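Long-range contact in Lmo2445 protein (Listeria monocytogenes EGD-e, PDB 5HZL), which is a secreted, calcium-binding internalin-like protein with leucine-rich repeats, whose precise function is unknown: residues 218-224 with 292-296. Residues are numbered along the deposited sequence; the frame is centred on the assembly and turned at random.
Sequences LKVFVPF and YDFPV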
# COMPACT_ATOMS: atom_id res chain seq x y z
N LEU A 218 9.04 -2.77 30.26
CA LEU A 218 8.23 -2.95 29.06
C LEU A 218 8.55 -4.07 28.06
O LEU A 218 9.68 -4.18 27.59
CB LEU A 218 8.29 -1.63 28.30
CG LEU A 218 7.33 -1.38 27.15
CD1 LEU A 218 5.93 -1.21 27.71
CD2 LEU A 218 7.78 -0.14 26.40
N LYS A 219 7.52 -4.85 27.71
CA LYS A 219 7.62 -5.94 26.74
C LYS A 219 6.79 -5.59 25.52
O LYS A 219 5.56 -5.55 25.59
CB LYS A 219 7.14 -7.26 27.36
CG LYS A 219 7.98 -7.60 28.57
CD LYS A 219 7.76 -8.98 29.16
CE LYS A 219 8.76 -9.13 30.32
NZ LYS A 219 8.79 -10.46 30.98
N VAL A 220 7.47 -5.37 24.40
CA VAL A 220 6.82 -4.99 23.13
C VAL A 220 6.82 -6.10 22.07
O VAL A 220 7.72 -6.94 22.07
CB VAL A 220 7.51 -3.73 22.55
CG1 VAL A 220 7.33 -2.57 23.52
CG2 VAL A 220 8.99 -3.97 22.29
N PHE A 221 5.83 -6.08 21.17
CA PHE A 221 5.65 -7.08 20.08
C PHE A 221 6.28 -6.56 18.80
O PHE A 221 5.70 -5.67 18.16
CB PHE A 221 4.16 -7.38 19.88
CG PHE A 221 3.85 -8.32 18.75
CD1 PHE A 221 4.13 -9.67 18.86
CD2 PHE A 221 3.22 -7.87 17.60
CE1 PHE A 221 3.83 -10.55 17.83
CE2 PHE A 221 2.92 -8.74 16.56
CZ PHE A 221 3.22 -10.08 16.68
N VAL A 222 7.45 -7.09 18.43
CA VAL A 222 8.17 -6.62 17.24
C VAL A 222 8.75 -7.80 16.44
O VAL A 222 9.95 -8.09 16.54
CB VAL A 222 9.32 -5.66 17.62
CG1 VAL A 222 9.82 -4.92 16.37
CG2 VAL A 222 8.88 -4.64 18.67
N PRO A 223 7.91 -8.46 15.63
CA PRO A 223 8.37 -9.60 14.84
C PRO A 223 9.54 -9.34 13.91
O PRO A 223 10.34 -10.25 13.68
CB PRO A 223 7.13 -9.98 14.03
CG PRO A 223 6.01 -9.59 14.90
CD PRO A 223 6.44 -8.32 15.55
N PHE A 224 9.64 -8.12 13.40
CA PHE A 224 10.72 -7.74 12.48
C PHE A 224 12.11 -8.03 13.05
O PHE A 224 12.99 -8.52 12.34
CB PHE A 224 10.60 -6.25 12.11
CG PHE A 224 11.68 -5.78 11.17
CD1 PHE A 224 12.88 -5.28 11.66
CD2 PHE A 224 11.50 -5.85 9.79
CE1 PHE A 224 13.88 -4.86 10.80
CE2 PHE A 224 12.50 -5.42 8.93
CZ PHE A 224 13.69 -4.93 9.43
N TYR A 292 11.43 1.72 15.65
CA TYR A 292 10.08 1.64 16.24
C TYR A 292 9.95 2.41 17.54
O TYR A 292 10.73 2.19 18.44
CB TYR A 292 9.73 0.18 16.49
CG TYR A 292 9.77 -0.64 15.23
CD1 TYR A 292 8.72 -0.58 14.31
CD2 TYR A 292 10.84 -1.48 14.93
CE1 TYR A 292 8.74 -1.33 13.14
CE2 TYR A 292 10.86 -2.22 13.76
CZ TYR A 292 9.80 -2.14 12.86
OH TYR A 292 9.81 -2.88 11.71
N ASP A 293 8.97 3.31 17.63
CA ASP A 293 8.74 4.12 18.84
C ASP A 293 7.62 3.58 19.71
O ASP A 293 6.59 3.10 19.22
CB ASP A 293 8.43 5.59 18.50
CG ASP A 293 9.65 6.36 18.01
OD1 ASP A 293 10.76 5.79 17.89
OD2 ASP A 293 9.48 7.57 17.75
N PHE A 294 7.81 3.70 21.02
CA PHE A 294 6.87 3.23 22.01
C PHE A 294 6.64 4.34 23.03
O PHE A 294 7.49 4.53 23.89
CB PHE A 294 7.44 1.98 22.68
CG PHE A 294 7.85 0.92 21.70
CD1 PHE A 294 6.92 0.01 21.21
CD2 PHE A 294 9.15 0.84 21.25
CE1 PHE A 294 7.29 -0.96 20.30
CE2 PHE A 294 9.53 -0.14 20.34
CZ PHE A 294 8.60 -1.04 19.85
N PRO A 295 5.54 5.11 22.89
CA PRO A 295 5.27 6.16 23.89
C PRO A 295 4.88 5.51 25.21
O PRO A 295 3.99 4.65 25.23
CB PRO A 295 4.10 6.95 23.28
CG PRO A 295 4.01 6.52 21.86
CD PRO A 295 4.55 5.12 21.80
N VAL A 296 5.54 5.89 26.29
CA VAL A 296 5.26 5.31 27.60
C VAL A 296 5.16 6.35 28.71
O VAL A 296 5.89 7.34 28.73
CB VAL A 296 6.37 4.29 27.97
CG1 VAL A 296 6.14 3.70 29.36
CG2 VAL A 296 6.42 3.18 26.93
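Val220 lays its CG1 methyl over one face of the Phe294 ring, 3.8 Å from the ring centroid and 26° off the ring normal, a CH-pi contact. With CG of Phe294 beside the backbone N (chi1 -53°), the ring is carried across toward the facing strand 219-221 and reaches Val222 as well, whose CG2 sits 3.8 Å from Phe294 CZ. The other methyl of Val222, CG1, packs over a face of Tyr292, 4.2 Å from that ring's centroid. A beta-branched residue suits this place, since its two methyls serve two rings at once. Farther along, Tyr292 crosses the side chain of Phe224, from the start of the following helix, at about a right angle; its OH rests obliquely by that ring, 3.5 Å from Phe224 CB, and Phe224 CD1 lies at the tyrosine's edge. Tyrosine thus lines the apolar layer with its ring and satisfies its hydroxyl by hydrogen bonding to Leu182 O. At the opposite end Leu218 CD2 touches Val296 CG2 at 3.6 Å, two aliphatic side chains running alongside in opposite senses.

The segments run nearly antiparallel, 166° apart, and the CA atoms of Val220 and Phe294 lie 8.3 Å apart, as expected of two layers of a beta sandwich. Strand 219-221 pairs with 262-264, whereas 290-298 belongs to the five-stranded sheet, consistent with an E-set-like domain. Apart from the tyrosine hydroxyl, apolar groups meet, so close packing and the hydrophobic effect join the layers.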